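Long-range contacts in 3-alpha-hydroxysteroid dehydrogenase (Pseudomonas sp., PDB 2DKN), which probably catalyses the reversible NAD-dependent oxidation of the 3-alpha-hydroxyl group of steroids to a ketone, as a Rossmann-fold short-chain dehydrogenase: residues A[3-8]-A[29-34]; A[36-41]-A[53-58]; A[15-20]-A[219-224]. One frame throughout, in Å; residues are numbered along the deposited sequence.

Overall arrangement
Along the chain, contact 1 closes before contact 2 opens, whereas the segments of contacts 1 and 3 alternate. Contacts 1 and 2 have centres about 7 Å apart and share the parallel sheet, in which strands 38-39, 27-32 and 3-7 lie side by side; I29 packs on I38, and both contacts touch the bound NADH. Contact 3 lies about 13 Å from contact 1, centre to centre, and meets it where I6 packs on helix 12-23; its partner, helix 217-228, comes from near the other chain end. Contacts 2 and 3, centres about 20 Å apart, do not touch. Contacts 1 and 2 thus build the adenosine-binding edge, and contact 3 joins the first helix to the C-terminal half.

Contact 1 (A[3-8]-A[29-34]); sequences VIAITG and IGIDRG. With NAI (1,4-dihydronicotinamide adenine dinucleotide), chain C.
The first beta-alpha-beta unit of the Rossmann fold brings strand 3-7 beside strand 27-32, with helix 12-23 as the crossover, and the two axes run 14° apart in the same direction. I29 reaches both ways along its neighbour: its N donates to I4 O, and its O accepts I6 N at 2.9 Å. I31 repeats the pattern, its N bonding to I6 O and its O receiving G8 N at 2.7 Å, the last with a more bent N-H...O angle of 134°. On the face carrying A5, T7, I29 and I31, V3 CG1 meets I29 CD1 at 3.6 Å, and A5 CB lies 4.0 Å from I31 CD1; V55 of helix 45-59 also packs on I31. I6 is directed to the opposite face, where helix 12-23 covers it.

At the C-terminal ends of the strands the pair becomes part of the coenzyme site. With CG anti to the backbone N (chi1 -152°), the D32 carboxylate reaches the adenosine ribose of NADH, where OD1 accepts O3B and OD2 accepts O2B, each at 2.6 Å. D32 OD1 also takes the amide of A10, and OD2 that of R33, so both oxygens have a protein donor besides a ribose hydroxyl. The R33 guanidinium meets O2B edge-on and in plane, NE at 2.9 Å. An alanine in place of D32 would probably leave both ribose hydroxyls without their shared acceptor and the A10 amide without its side-chain partner. A carboxylate at the end of the second strand, gripping the ribose diol, is the classical arrangement of NAD-preferring Rossmann folds.

Contact 2 (A[36-41]-A[53-58]); sequences ADIEAD and AAVLDR. With NAI (1,4-dihydronicotinamide adenine dinucleotide), chain C.
A54 faces I38 where helix 45-59 packs on the short edge strand 38-39, their CA atoms 6.7 Å apart. Its CB rests against both branches of the isoleucine, I38 CD1 and CG2 each lying 3.7 Å from A54 CB. The next residue, V55, meets the end of the same side chain: its CG2 is 3.6 Å from I38 CD1, and the two side chains cross at about a right angle. With V55 CG1 anti to the backbone N (chi1 170°), it is the CG2 branch that touches I38.

This is the helix-on-sheet layer of a Rossmann fold. I38 belongs to an outermost strand of the sheet within the chain, and I29 and I31 of strand 27-32 pack beside it, while L97 of helix 79-102 also packs on V55. At the end of segment 36-41, D41 OD2 accepts the adenine N6A of NADH at 3.1 Å and also bonds S43 OG.

One turn after A54, R58 runs extended from CG to NE alongside I38, in the opposite direction, with R58 CD 3.9 Å from I38 CG1. Its guanidinium then lies with one face beneath D37 O, which stands 3.6 Å above the plane, off-centre, nearer the edge of the group, a placement unsuited to an N-H bond. The D37 carboxylate does not pair with R58, D37 OD2 being 5.5 Å from R58 NE; D37 OD1 instead accepts G30 N.

Contact 3 (A[15-20]-A[219-224]); sequences AALKEL and EVAEAI
A16 meets A221 through its methyl, the CB atoms 4.2 Å apart, where segments 15-20 and 219-224 cross at -58°, their axes 8.4 Å apart, a closeness that fits the alanines at the crossing.

A221 is the centre of the contact, and L17 is its main partner, their CA atoms 4.7 Å apart. The methyl of A221 sits against the L17 backbone, A221 CB being 3.7 Å from L17 CA. Since L17 CG stands anti to its own N (chi1 179°), the two delta methyls are carried past the alanine: CD1 comes to 3.4 Å from A221 O, and CD2 reaches I224 CG2 at 3.7 Å, the side chains crossing at roughly a right angle. V181 of strand 177-183 and I13 of helix 12-23 also pack on I224.

L20, a turn later, closes the outer side. Its CD1 touches A221 CB at 4.0 Å and lies 3.6 Å from E222 CD. The glutamate starts away from helix 12-23, but its bend at chi2 (-82°) returns the carboxylate over the leucine methyl; this is a van der Waals contact, with OE1 making a long, weak ion pair to R218. Of the second subunit, Q231 packs on E222, I235 on A223, and S233 is hydrogen-bonded to E219. The helix pair lies on one side of the parallel sheet, as expected of the three-layered alpha/beta/alpha Rossmann fold of short-chain dehydrogenases.

Contact 1 (A[3-8]-A[29-34])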
loop_
_atom_site.group_PDB
_atom_site.type_symbol
_atom_site.label_atom_id
_atom_site.label_comp_id
_atom_site.label_asym_id
_atom_site.label_seq_id
_atom_site.Cartn_x
_atom_site.Cartn_y
_atom_site.Cartn_z
ATOM N N VAL A 3 -6.577 22.064 -4.916
ATOM C CA VAL A 3 -5.665 22.800 -4.032
ATOM C C VAL A 3 -5.193 21.830 -2.945
ATOM O O VAL A 3 -6.005 21.272 -2.210
ATOM C CB VAL A 3 -6.373 23.973 -3.358
ATOM C CG1 VAL A 3 -5.414 24.714 -2.394
ATOM C CG2 VAL A 3 -6.938 24.923 -4.438
ATOM N N ILE A 4 -3.884 21.619 -2.884
ATOM C CA ILE A 4 -3.308 20.597 -2.012
ATOM C C ILE A 4 -2.181 21.212 -1.193
ATOM O O ILE A 4 -1.279 21.834 -1.760
ATOM C CB ILE A 4 -2.752 19.425 -2.826
ATOM C CG1 ILE A 4 -3.848 18.795 -3.690
ATOM C CG2 ILE A 4 -2.136 18.366 -1.886
ATOM C CD1 ILE A 4 -3.301 18.230 -4.961
ATOM N N ALA A 5 -2.246 21.043 0.133
ATOM C CA ALA A 5 -1.180 21.466 1.043
ATOM C C ALA A 5 -0.206 20.322 1.277
ATOM O O ALA A 5 -0.621 19.173 1.469
ATOM C CB ALA A 5 -1.773 21.907 2.365
ATOM N N ILE A 6 1.090 20.639 1.296
ATOM C CA ILE A 6 2.121 19.606 1.500
ATOM C C ILE A 6 3.113 20.099 2.561
ATOM O O ILE A 6 3.812 21.097 2.333
ATOM C CB ILE A 6 2.942 19.364 0.216
ATOM C CG1 ILE A 6 2.066 18.867 -0.929
ATOM C CG2 ILE A 6 4.090 18.333 0.493
ATOM C CD1 ILE A 6 2.884 18.677 -2.255
ATOM N N THR A 7 3.171 19.437 3.717
ATOM C CA THR A 7 4.223 19.767 4.677
ATOM C C THR A 7 5.492 19.054 4.258
ATOM O O THR A 7 5.429 17.953 3.697
ATOM C CB THR A 7 3.876 19.371 6.121
ATOM O OG1 THR A 7 3.952 17.936 6.261
ATOM C CG2 THR A 7 2.481 19.902 6.512
ATOM N N GLY A 8 6.639 19.686 4.501
ATOM C CA GLY A 8 7.930 19.150 4.058
ATOM C C GLY A 8 8.211 19.321 2.563
ATOM O O GLY A 8 8.951 18.544 1.967
ATOM N N ILE A 29 0.225 24.269 -1.915
ATOM C CA ILE A 29 0.606 25.159 -0.833
ATOM C C ILE A 29 1.699 24.460 -0.021
ATOM O O ILE A 29 1.438 23.455 0.628
ATOM C CB ILE A 29 -0.594 25.481 0.072
ATOM C CG1 ILE A 29 -1.693 26.212 -0.738
ATOM C CG2 ILE A 29 -0.133 26.294 1.270
ATOM C CD1 ILE A 29 -3.053 26.183 -0.064
ATOM N N GLY A 30 2.928 24.956 -0.090
ATOM C CA GLY A 30 4.036 24.258 0.573
ATOM C C GLY A 30 4.277 24.798 1.975
ATOM O O GLY A 30 4.220 26.007 2.189
ATOM N N ILE A 31 4.529 23.896 2.931
ATOM C CA ILE A 31 4.859 24.291 4.301
ATOM C C ILE A 31 6.180 23.616 4.676
ATOM O O ILE A 31 6.331 22.402 4.505
ATOM C CB ILE A 31 3.776 23.824 5.323
ATOM C CG1 ILE A 31 2.367 24.309 4.926
ATOM C CG2 ILE A 31 4.151 24.250 6.768
ATOM C CD1 ILE A 31 1.576 23.272 4.143
ATOM N N ASP A 32 7.155 24.393 5.144
ATOM C CA ASP A 32 8.419 23.797 5.555
ATOM C C ASP A 32 9.085 24.779 6.530
ATOM O O ASP A 32 8.526 25.834 6.794
ATOM C CB ASP A 32 9.303 23.555 4.342
ATOM C CG ASP A 32 10.260 22.386 4.538
ATOM O OD1 ASP A 32 10.086 21.346 3.860
ATOM O OD2 ASP A 32 11.191 22.505 5.371
ATOM N N ARG A 33 10.257 24.423 7.044
ATOM C CA ARG A 33 11.002 25.326 7.955
ATOM C C ARG A 33 11.396 26.608 7.248
ATOM O O ARG A 33 11.465 27.677 7.864
ATOM C CB ARG A 33 12.266 24.640 8.490
ATOM C CG ARG A 33 11.971 23.513 9.497
ATOM C CD ARG A 33 13.258 22.814 9.901
ATOM N NE ARG A 33 13.865 22.079 8.786
ATOM C CZ ARG A 33 15.126 21.660 8.758
ATOM N NH1 ARG A 33 15.576 20.973 7.702
ATOM N NH2 ARG A 33 15.949 21.948 9.773
ATOM N N GLY A 34 11.674 26.478 5.958
ATOM C CA GLY A 34 12.077 27.594 5.125
ATOM C C GLY A 34 11.897 27.171 3.685
ATOM O O GLY A 34 11.559 25.991 3.409
HETATM P PA NAI C . 13.895 15.361 3.662
HETATM O O1A NAI C . 14.720 15.742 4.822
HETATM O O2A NAI C . 14.497 15.498 2.316
HETATM O O5B NAI C . 12.531 16.202 3.674
HETATM C C5B NAI C . 11.815 16.397 4.858
HETATM C C4B NAI C . 11.342 17.845 4.865
HETATM O O4B NAI C . 10.626 17.989 6.078
HETATM C C3B NAI C . 12.492 18.850 4.869
HETATM O O3B NAI C . 12.278 19.883 3.927
HETATM C C2B NAI C . 12.392 19.420 6.272
HETATM O O2B NAI C . 12.840 20.753 6.393
HETATM C C1B NAI C . 10.906 19.249 6.606
HETATM N N9A NAI C . 10.812 19.325 8.070
HETATM C C8A NAI C . 11.492 18.566 9.001
HETATM N N7A NAI C . 11.168 19.040 10.230
HETATM C C5A NAI C . 10.317 20.099 10.090
HETATM C C6A NAI C . 9.689 20.965 10.994
HETATM N N6A NAI C . 9.975 20.975 12.313
HETATM N N1A NAI C . 8.864 21.956 10.498
HETATM C C2A NAI C . 8.660 22.106 9.144
HETATM N N3A NAI C . 9.277 21.260 8.249
HETATM C C4A NAI C . 10.102 20.281 8.724
HETATM O O3 NAI C . 13.435 13.858 3.980
HETATM P PN NAI C . 12.443 12.912 3.132
HETATM O O1N NAI C . 11.835 13.612 1.987
HETATM O O2N NAI C . 13.194 11.672 2.868
HETATM O O5D NAI C . 11.337 12.617 4.255
HETATM C C5D NAI C . 9.961 12.885 4.023
HETATM C C4D NAI C . 9.180 11.939 4.926
HETATM O O4D NAI C . 9.449 10.608 4.501
HETATM C C3D NAI C . 9.598 12.014 6.393
HETATM O O3D NAI C . 8.419 11.906 7.182
HETATM C C2D NAI C . 10.405 10.733 6.589
HETATM O O2D NAI C . 10.302 10.260 7.903
HETATM C C1D NAI C . 9.711 9.787 5.619
HETATM N N1N NAI C . 10.550 8.619 5.236
HETATM C C2N NAI C . 11.737 8.817 4.587
HETATM C C3N NAI C . 12.511 7.726 4.225
HETATM C C7N NAI C . 13.792 7.935 3.457
HETATM O O7N NAI C . 14.570 6.804 3.271
HETATM N N7N NAI C . 14.142 9.143 2.976
HETATM C C4N NAI C . 12.075 6.418 4.515
HETATM C C5N NAI C . 10.828 6.234 5.149
HETATM C C6N NAI C . 10.086 7.352 5.504
#

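Contact 2 (A[36-41]-A[53-58])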
loop_
_atom_site.group_PDB
_atom_site.type_symbol
_atom_site.label_atom_id
_atom_site.label_comp_id
_atom_site.label_asym_id
_atom_site.label_seq_id
_atom_site.Cartn_x
_atom_site.Cartn_y
_atom_site.Cartn_z
ATOM N N ALA A 36 9.630 27.848 1.425
ATOM C CA ALA A 36 8.277 27.341 1.163
ATOM C C ALA A 36 7.316 28.505 1.199
ATOM O O ALA A 36 7.662 29.554 1.726
ATOM C CB ALA A 36 7.875 26.276 2.215
ATOM N N ASP A 37 6.120 28.313 0.644
ATOM C CA ASP A 37 5.048 29.303 0.741
ATOM C C ASP A 37 4.818 29.708 2.182
ATOM O O ASP A 37 4.642 30.888 2.486
ATOM C CB ASP A 37 3.732 28.736 0.196
ATOM C CG ASP A 37 3.819 28.353 -1.251
ATOM O OD1 ASP A 37 3.251 27.302 -1.617
ATOM O OD2 ASP A 37 4.477 29.096 -2.028
ATOM N N ILE A 38 4.799 28.719 3.073
ATOM C CA ILE A 38 4.525 28.938 4.478
ATOM C C ILE A 38 5.704 28.396 5.269
ATOM O O ILE A 38 6.028 27.211 5.161
ATOM C CB ILE A 38 3.236 28.210 4.895
ATOM C CG1 ILE A 38 2.013 28.810 4.187
ATOM C CG2 ILE A 38 3.016 28.259 6.423
ATOM C CD1 ILE A 38 0.805 27.915 4.347
ATOM N N GLU A 39 6.366 29.268 6.033
ATOM C CA GLU A 39 7.554 28.878 6.790
ATOM C C GLU A 39 7.130 28.747 8.235
ATOM O O GLU A 39 6.655 29.720 8.848
ATOM C CB GLU A 39 8.707 29.889 6.594
ATOM C CG GLU A 39 8.967 30.121 5.128
ATOM C CD GLU A 39 10.269 30.833 4.785
ATOM O OE1 GLU A 39 10.922 31.422 5.664
ATOM O OE2 GLU A 39 10.633 30.782 3.590
ATOM N N ALA A 40 7.231 27.529 8.759
ATOM C CA ALA A 40 6.754 27.241 10.102
ATOM C C ALA A 40 7.491 26.042 10.673
ATOM O O ALA A 40 7.857 25.103 9.938
ATOM C CB ALA A 40 5.251 26.973 10.092
ATOM N N ASP A 41 7.701 26.083 11.985
ATOM C CA ASP A 41 8.365 25.017 12.709
ATOM C C ASP A 41 7.303 24.076 13.292
ATOM O O ASP A 41 6.672 24.369 14.299
ATOM C CB ASP A 41 9.269 25.607 13.810
ATOM C CG ASP A 41 9.902 24.526 14.705
ATOM O OD1 ASP A 41 10.487 24.862 15.769
ATOM O OD2 ASP A 41 9.828 23.332 14.344
ATOM N N ALA A 53 -3.180 28.229 10.377
ATOM C CA ALA A 53 -3.810 29.530 10.047
ATOM C C ALA A 53 -3.393 30.003 8.662
ATOM O O ALA A 53 -4.224 30.483 7.875
ATOM C CB ALA A 53 -3.487 30.591 11.110
ATOM N N ALA A 54 -2.106 29.851 8.352
ATOM C CA ALA A 54 -1.573 30.253 7.055
ATOM C C ALA A 54 -2.130 29.416 5.899
ATOM O O ALA A 54 -2.458 29.946 4.819
ATOM C CB ALA A 54 -0.066 30.199 7.063
ATOM N N VAL A 55 -2.236 28.108 6.102
ATOM C CA VAL A 55 -2.860 27.266 5.080
ATOM C C VAL A 55 -4.316 27.700 4.856
ATOM O O VAL A 55 -4.732 27.857 3.713
ATOM C CB VAL A 55 -2.801 25.753 5.430
ATOM C CG1 VAL A 55 -3.678 24.958 4.464
ATOM C CG2 VAL A 55 -1.330 25.246 5.411
ATOM N N LEU A 56 -5.085 27.870 5.934
ATOM C CA LEU A 56 -6.496 28.276 5.808
ATOM C C LEU A 56 -6.631 29.575 5.023
ATOM O O LEU A 56 -7.500 29.701 4.161
ATOM C CB LEU A 56 -7.153 28.424 7.174
ATOM C CG LEU A 56 -7.331 27.099 7.938
ATOM C CD1 LEU A 56 -7.820 27.333 9.387
ATOM C CD2 LEU A 56 -8.282 26.179 7.187
ATOM N N ASP A 57 -5.759 30.533 5.321
ATOM C CA ASP A 57 -5.792 31.800 4.603
ATOM C C ASP A 57 -5.534 31.558 3.116
ATOM O O ASP A 57 -6.259 32.067 2.261
ATOM C CB ASP A 57 -4.755 32.773 5.171
ATOM C CG ASP A 57 -4.716 34.078 4.404
ATOM O OD1 ASP A 57 -5.773 34.724 4.305
ATOM O OD2 ASP A 57 -3.640 34.439 3.884
ATOM N N ARG A 58 -4.510 30.772 2.803
ATOM C CA ARG A 58 -4.123 30.574 1.402
ATOM C C ARG A 58 -5.163 29.813 0.570
ATOM O O ARG A 58 -5.272 30.029 -0.645
ATOM C CB ARG A 58 -2.735 29.936 1.290
ATOM C CG ARG A 58 -1.633 30.937 1.618
ATOM C CD ARG A 58 -0.226 30.399 1.481
ATOM N NE ARG A 58 0.724 31.481 1.175
ATOM C CZ ARG A 58 1.213 32.359 2.054
ATOM N NH1 ARG A 58 0.864 32.330 3.348
ATOM N NH2 ARG A 58 2.062 33.288 1.632
HETATM P PA NAI C . 13.895 15.361 3.662
HETATM O O1A NAI C . 14.720 15.742 4.822
HETATM O O2A NAI C . 14.497 15.498 2.316
HETATM O O5B NAI C . 12.531 16.202 3.674
HETATM C C5B NAI C . 11.815 16.397 4.858
HETATM C C4B NAI C . 11.342 17.845 4.865
HETATM O O4B NAI C . 10.626 17.989 6.078
HETATM C C3B NAI C . 12.492 18.850 4.869
HETATM O O3B NAI C . 12.278 19.883 3.927
HETATM C C2B NAI C . 12.392 19.420 6.272
HETATM O O2B NAI C . 12.840 20.753 6.393
HETATM C C1B NAI C . 10.906 19.249 6.606
HETATM N N9A NAI C . 10.812 19.325 8.070
HETATM C C8A NAI C . 11.492 18.566 9.001
HETATM N N7A NAI C . 11.168 19.040 10.230
HETATM C C5A NAI C . 10.317 20.099 10.090
HETATM C C6A NAI C . 9.689 20.965 10.994
HETATM N N6A NAI C . 9.975 20.975 12.313
HETATM N N1A NAI C . 8.864 21.956 10.498
HETATM C C2A NAI C . 8.660 22.106 9.144
HETATM N N3A NAI C . 9.277 21.260 8.249
HETATM C C4A NAI C . 10.102 20.281 8.724
HETATM O O3 NAI C . 13.435 13.858 3.980
HETATM P PN NAI C . 12.443 12.912 3.132
HETATM O O1N NAI C . 11.835 13.612 1.987
HETATM O O2N NAI C . 13.194 11.672 2.868
HETATM O O5D NAI C . 11.337 12.617 4.255
HETATM C C5D NAI C . 9.961 12.885 4.023
HETATM C C4D NAI C . 9.180 11.939 4.926
HETATM O O4D NAI C . 9.449 10.608 4.501
HETATM C C3D NAI C . 9.598 12.014 6.393
HETATM O O3D NAI C . 8.419 11.906 7.182
HETATM C C2D NAI C . 10.405 10.733 6.589
HETATM O O2D NAI C . 10.302 10.260 7.903
HETATM C C1D NAI C . 9.711 9.787 5.619
HETATM N N1N NAI C . 10.550 8.619 5.236
HETATM C C2N NAI C . 11.737 8.817 4.587
HETATM C C3N NAI C . 12.511 7.726 4.225
HETATM C C7N NAI C . 13.792 7.935 3.457
HETATM O O7N NAI C . 14.570 6.804 3.271
HETATM N N7N NAI C . 14.142 9.143 2.976
HETATM C C4N NAI C . 12.075 6.418 4.515
HETATM C C5N NAI C . 10.828 6.234 5.149
HETATM C C6N NAI C . 10.086 7.352 5.504
#

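Contact 3 (A[15-20]-A[219-224])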
loop_
_atom_site.group_PDB
_atom_site.type_symbol
_atom_site.label_atom_id
_atom_site.label_comp_id
_atom_site.label_asym_id
_atom_site.label_seq_id
_atom_site.Cartn_x
_atom_site.Cartn_y
_atom_site.Cartn_z
ATOM N N ALA A 15 9.211 17.708 -1.874
ATOM C CA ALA A 15 9.641 18.523 -3.018
ATOM C C ALA A 15 9.263 17.824 -4.323
ATOM O O ALA A 15 8.780 18.454 -5.262
ATOM C CB ALA A 15 11.140 18.740 -2.961
ATOM N N ALA A 16 9.457 16.512 -4.362
ATOM C CA ALA A 16 9.143 15.748 -5.566
ATOM C C ALA A 16 7.636 15.803 -5.836
ATOM O O ALA A 16 7.193 15.940 -6.982
ATOM C CB ALA A 16 9.634 14.309 -5.424
ATOM N N LEU A 17 6.854 15.693 -4.770
ATOM C CA LEU A 17 5.407 15.686 -4.878
ATOM C C LEU A 17 4.881 17.074 -5.272
ATOM O O LEU A 17 3.970 17.196 -6.095
ATOM C CB LEU A 17 4.797 15.230 -3.543
ATOM C CG LEU A 17 3.285 15.201 -3.522
ATOM C CD1 LEU A 17 2.735 14.108 -4.484
ATOM C CD2 LEU A 17 2.835 14.954 -2.064
ATOM N N LYS A 18 5.461 18.120 -4.686
ATOM C CA LYS A 18 5.078 19.488 -5.036
ATOM C C LYS A 18 5.249 19.692 -6.541
ATOM O O LYS A 18 4.371 20.226 -7.213
ATOM C CB LYS A 18 5.947 20.486 -4.259
ATOM C CG LYS A 18 5.969 21.930 -4.795
ATOM C CD LYS A 18 6.875 22.807 -3.903
ATOM C CE LYS A 18 8.372 22.488 -4.169
ATOM N NZ LYS A 18 9.406 23.226 -3.307
ATOM N N GLU A 19 6.384 19.244 -7.066
ATOM C CA GLU A 19 6.669 19.375 -8.493
ATOM C C GLU A 19 5.696 18.548 -9.336
ATOM O O GLU A 19 5.116 19.045 -10.304
ATOM C CB GLU A 19 8.092 18.924 -8.737
ATOM C CG GLU A 19 8.527 18.921 -10.178
ATOM C CD GLU A 19 10.033 18.777 -10.278
ATOM O OE1 GLU A 19 10.744 19.737 -9.903
ATOM O OE2 GLU A 19 10.509 17.708 -10.714
ATOM N N LEU A 20 5.527 17.285 -8.969
ATOM C CA LEU A 20 4.564 16.407 -9.655
ATOM C C LEU A 20 3.152 17.015 -9.752
ATOM O O LEU A 20 2.568 17.089 -10.838
ATOM C CB LEU A 20 4.533 15.031 -8.963
ATOM C CG LEU A 20 3.699 13.901 -9.589
ATOM C CD1 LEU A 20 4.079 12.565 -8.945
ATOM C CD2 LEU A 20 2.213 14.149 -9.421
ATOM N N GLU A 219 9.086 8.425 -7.028
ATOM C CA GLU A 219 8.346 7.146 -6.998
ATOM C C GLU A 219 7.399 7.115 -5.791
ATOM O O GLU A 219 6.257 6.624 -5.873
ATOM C CB GLU A 219 9.304 5.951 -6.961
ATOM C CG GLU A 219 10.173 5.875 -8.198
ATOM C CD GLU A 219 11.095 4.704 -8.176
ATOM O OE1 GLU A 219 10.756 3.702 -8.826
ATOM O OE2 GLU A 219 12.156 4.775 -7.526
ATOM N N VAL A 220 7.857 7.664 -4.674
ATOM C CA VAL A 220 6.978 7.816 -3.513
ATOM C C VAL A 220 5.906 8.862 -3.790
ATOM O O VAL A 220 4.741 8.652 -3.465
ATOM C CB VAL A 220 7.758 8.144 -2.231
ATOM C CG1 VAL A 220 6.776 8.388 -1.058
ATOM C CG2 VAL A 220 8.711 6.983 -1.903
ATOM N N ALA A 221 6.288 9.973 -4.424
ATOM C CA ALA A 221 5.330 11.002 -4.777
ATOM C C ALA A 221 4.187 10.459 -5.646
ATOM O O ALA A 221 3.019 10.843 -5.467
ATOM C CB ALA A 221 6.046 12.142 -5.492
ATOM N N GLU A 222 4.510 9.549 -6.569
ATOM C CA GLU A 222 3.479 8.996 -7.467
ATOM C C GLU A 222 2.474 8.195 -6.673
ATOM O O GLU A 222 1.297 8.268 -6.936
ATOM C CB GLU A 222 4.091 8.097 -8.544
ATOM C CG GLU A 222 4.863 8.849 -9.623
ATOM C CD GLU A 222 3.987 9.424 -10.705
ATOM O OE1 GLU A 222 4.555 9.858 -11.736
ATOM O OE2 GLU A 222 2.749 9.472 -10.539
ATOM N N ALA A 223 2.946 7.414 -5.708
ATOM C CA ALA A 223 2.021 6.678 -4.827
ATOM C C ALA A 223 1.128 7.625 -4.008
ATOM O O ALA A 223 -0.087 7.394 -3.844
ATOM C CB ALA A 223 2.792 5.757 -3.930
ATOM N N ILE A 224 1.711 8.695 -3.488
ATOM C CA ILE A 224 0.918 9.677 -2.750
ATOM C C ILE A 224 -0.137 10.338 -3.647
ATOM O O ILE A 224 -1.307 10.481 -3.253
ATOM C CB ILE A 224 1.816 10.756 -2.116
ATOM C CG1 ILE A 224 2.774 10.121 -1.100
ATOM C CG2 ILE A 224 0.966 11.870 -1.467
ATOM C CD1 ILE A 224 3.890 11.093 -0.637
#